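Local structure of Lmo0181 protein (Listeria monocytogenes serovar 1/2a, 5F7V) at residues A[32-36]-A[299-304]. The protein binds the cyclic glucan cycloalternan and probably delivers it, as a membrane-anchored lipoprotein, to an ABC transporter for uptake. Sequence-based numbering, arbitrary orientation. Where two conformers were deposited one is given.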
ATOM      1  N   MET A  32     -11.464 -17.883  -2.606  1.00 10.19           N
ATOM      2  CA  MET A  32     -10.198 -18.540  -2.300  1.00  9.26           C
ATOM      3  C   MET A  32     -10.315 -19.538  -1.147  1.00  8.67           C
ATOM      4  O   MET A  32      -9.794 -20.640  -1.246  1.00  8.29           O
ATOM      5  CB  MET A  32      -9.148 -17.503  -1.960  1.00  8.78           C
ATOM      6  CG  MET A  32      -8.768 -16.651  -3.154  1.00  9.36           C
ATOM      7  SD  MET A  32      -7.542 -15.447  -2.643  1.00  8.84           S
ATOM      8  CE  MET A  32      -7.382 -14.461  -4.119  1.00  9.95           C
ATOM      9  N   VAL A  33     -11.030 -19.160  -0.094  1.00  8.55           N
ATOM     10  CA  VAL A  33     -11.228 -20.071   1.042  1.00  8.38           C
ATOM     11  C   VAL A  33     -11.998 -21.323   0.593  1.00  8.79           C
ATOM     12  O   VAL A  33     -11.617 -22.449   0.968  1.00  8.65           O
ATOM     13  CB  VAL A  33     -11.879 -19.368   2.256  1.00  8.61           C
ATOM     14  CG1 VAL A  33     -12.330 -20.333   3.343  1.00  8.92           C
ATOM     15  CG2 VAL A  33     -10.899 -18.319   2.782  1.00  8.10           C
ATOM     16  N   LYS A  34     -13.056 -21.149  -0.187  1.00  9.51           N
ATOM     17  CA  LYS A  34     -13.810 -22.281  -0.696  1.00 10.25           C
ATOM     18  C   LYS A  34     -12.918 -23.235  -1.494  1.00  9.89           C
ATOM     19  O   LYS A  34     -13.029 -24.448  -1.377  1.00  9.87           O
ATOM     20  CB  LYS A  34     -14.966 -21.792  -1.569  1.00 11.68           C
ATOM     21  CG  LYS A  34     -15.774 -22.852  -2.324  1.00 13.17           C
ATOM     22  CD  LYS A  34     -16.818 -22.317  -3.292  1.00 15.04           C
ATOM     23  CE  LYS A  34     -16.217 -21.572  -4.488  1.00 15.77           C
ATOM     24  NZ  LYS A  34     -17.294 -21.062  -5.344  1.00 17.96           N
ATOM     25  N   GLU A  35     -12.091 -22.675  -2.364  1.00  9.56           N
ATOM     26  CA  GLU A  35     -11.199 -23.494  -3.191  1.00  9.77           C
ATOM     27  C   GLU A  35     -10.127 -24.202  -2.331  1.00  8.93           C
ATOM     28  O   GLU A  35      -9.841 -25.386  -2.516  1.00  9.19           O
ATOM     29  CB  GLU A  35     -10.565 -22.640  -4.290  1.00 10.30           C
ATOM     30  CG  GLU A  35     -11.600 -22.189  -5.310  1.00 11.50           C
ATOM     31  CD  GLU A  35     -12.172 -23.302  -6.146  1.00 12.75           C
ATOM     32  OE1 GLU A  35     -11.433 -24.260  -6.436  1.00 12.92           O
ATOM     33  OE2 GLU A  35     -13.350 -23.230  -6.587  1.00 14.10           O
ATOM     34  N   PHE A  36      -9.611 -23.494  -1.344  1.00  8.14           N
ATOM     35  CA  PHE A  36      -8.654 -24.077  -0.417  1.00  7.80           C
ATOM     36  C   PHE A  36      -9.266 -25.261   0.332  1.00  8.12           C
ATOM     37  O   PHE A  36      -8.639 -26.300   0.458  1.00  8.23           O
ATOM     38  CB  PHE A  36      -8.124 -23.042   0.588  1.00  7.14           C
ATOM     39  CG  PHE A  36      -7.266 -23.650   1.652  1.00  7.03           C
ATOM     40  CD1 PHE A  36      -5.966 -23.996   1.385  1.00  7.19           C
ATOM     41  CD2 PHE A  36      -7.760 -23.884   2.938  1.00  7.01           C
ATOM     42  CE1 PHE A  36      -5.137 -24.590   2.339  1.00  7.39           C
ATOM     43  CE2 PHE A  36      -6.937 -24.468   3.891  1.00  7.16           C
ATOM     44  CZ  PHE A  36      -5.636 -24.804   3.603  1.00  7.40           C
ATOM     45  N   LYS A 299      -0.100 -24.386   5.127  1.00  6.82           N
ATOM     46  CA  LYS A 299      -0.712 -24.823   3.866  1.00  7.33           C
ATOM     47  C   LYS A 299      -1.630 -23.726   3.321  1.00  6.73           C
ATOM     48  O   LYS A 299      -1.683 -23.473   2.116  1.00  6.76           O
ATOM     49  CB  LYS A 299      -1.501 -26.099   4.042  1.00  8.51           C
ATOM     50  CG  LYS A 299      -0.625 -27.327   4.143  1.00  9.62           C
ATOM     51  CD  LYS A 299      -1.535 -28.517   4.380  1.00 11.07           C
ATOM     52  CE  LYS A 299      -0.771 -29.776   4.572  1.00 12.42           C
ATOM     53  NZ  LYS A 299       0.088 -30.042   3.404  1.00 13.11           N
ATOM     54  N   PHE A 300      -2.373 -23.071   4.199  1.00  6.34           N
ATOM     55  CA  PHE A 300      -3.212 -21.969   3.762  1.00  6.02           C
ATOM     56  C   PHE A 300      -2.346 -20.796   3.265  1.00  5.50           C
ATOM     57  O   PHE A 300      -2.644 -20.225   2.194  1.00  5.42           O
ATOM     58  CB  PHE A 300      -4.114 -21.511   4.907  1.00  6.02           C
ATOM     59  CG  PHE A 300      -4.989 -20.348   4.514  1.00  5.89           C
ATOM     60  CD1 PHE A 300      -5.983 -20.537   3.568  1.00  6.29           C
ATOM     61  CD2 PHE A 300      -4.744 -19.061   4.994  1.00  5.53           C
ATOM     62  CE1 PHE A 300      -6.772 -19.466   3.161  1.00  6.29           C
ATOM     63  CE2 PHE A 300      -5.538 -18.016   4.610  1.00  5.54           C
ATOM     64  CZ  PHE A 300      -6.538 -18.206   3.688  1.00  5.88           C
ATOM     65  N   ALA A 301      -1.287 -20.416   3.986  1.00  5.29           N
ATOM     66  CA  ALA A 301      -0.394 -19.368   3.522  1.00  5.03           C
ATOM     67  C   ALA A 301       0.216 -19.664   2.173  1.00  5.25           C
ATOM     68  O   ALA A 301       0.332 -18.777   1.311  1.00  5.05           O
ATOM     69  CB  ALA A 301       0.697 -19.082   4.562  1.00  5.01           C
ATOM     70  N   SER A 302       0.643 -20.913   1.988  0.70  5.63           N
ATOM     71  CA  SER A 302       1.247 -21.349   0.744  0.70  6.03           C
ATOM     72  C   SER A 302       0.236 -21.295  -0.398  0.70  6.12           C
ATOM     73  O   SER A 302       0.552 -20.849  -1.501  0.70  6.16           O
ATOM     74  CB  SER A 302       1.853 -22.745   0.915  0.70  6.68           C
ATOM     75  OG  SER A 302       2.471 -23.127  -0.313  0.70  7.31           O
ATOM     76  N   PHE A 303      -0.982 -21.771  -0.157  1.00  6.33           N
ATOM     77  CA  PHE A 303      -2.073 -21.676  -1.127  1.00  6.56           C
ATOM     78  C   PHE A 303      -2.293 -20.228  -1.572  1.00  6.10           C
ATOM     79  O   PHE A 303      -2.367 -19.900  -2.754  1.00  6.26           O
ATOM     80  CB  PHE A 303      -3.366 -22.282  -0.515  1.00  6.91           C
ATOM     81  CG  PHE A 303      -4.604 -22.094  -1.345  1.00  7.29           C
ATOM     82  CD1 PHE A 303      -5.379 -20.949  -1.205  1.00  7.03           C
ATOM     83  CD2 PHE A 303      -5.010 -23.065  -2.252  1.00  8.21           C
ATOM     84  CE1 PHE A 303      -6.526 -20.775  -1.979  1.00  7.58           C
ATOM     85  CE2 PHE A 303      -6.172 -22.874  -3.005  1.00  8.74           C
ATOM     86  CZ  PHE A 303      -6.928 -21.734  -2.861  1.00  8.41           C
ATOM     87  N   MET A 304      -2.420 -19.334  -0.618  1.00  5.66           N
ATOM     88  CA  MET A 304      -2.682 -17.941  -0.918  1.00  5.56           C
ATOM     89  C   MET A 304      -1.499 -17.393  -1.685  1.00  5.54           C
ATOM     90  O   MET A 304      -1.704 -16.551  -2.553  1.00  5.96           O
ATOM     91  CB  MET A 304      -2.904 -17.157   0.369  1.00  5.26           C
ATOM     92  CG  MET A 304      -4.216 -17.456   1.037  1.00  5.59           C
ATOM     93  SD  MET A 304      -5.667 -16.910   0.154  1.00  6.14           S
ATOM     94  CE  MET A 304      -5.716 -15.162   0.627  1.00  5.88           C
TER
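F36 reaches from helix 27-39 between F300 and F303 of helix 294-306, and the three rings form an aromatic cluster. Having CG anti to the backbone N (chi1 173°) carries the F36 ring across to helix 294-306, where its CE1 lies 3.5 Å from F300 CA. Two edge-to-face pairs run in sequence from F300 through F36 to F303. F300 turns its edge to one face of F36, with CD1 above the ring centre and the planes at 81°; its CB adds a CH-pi contact over the same ring, 4.2 Å from the centroid. Toward F303, F36 is the edge partner, its CD1 lying 3.6 Å from F303 CG. The CB of F36 sits over the centre of the F303 ring, 3.8 Å from the centroid and 10° off the normal. The F303 ring thus faces the root of the F36 side chain, and its CE1 comes within 3.4 Å of M32 O in helix 27-39. That carbonyl is already engaged by F36 N in the helical hydrogen bond. At the M304 end the contact passes to sulfur: M32, extended beyond CG, meets the doubly bent chain of M304 at about a right angle, the SD atoms of M32 and M304 being 3.7 Å apart. No hydrogen bond spans the two segments; their axes, 10.9 Å apart at closest, are joined by apolar and aromatic groups. This buried helix pair belongs to a periplasmic-binding-protein-type fold, with F36 and F300 both resting on V45 of strand 43-49, F300 also meeting Y17 of strand 13-19 edge-to-face, and helix 308-316 packing against M32 and F303 through I313 and A310.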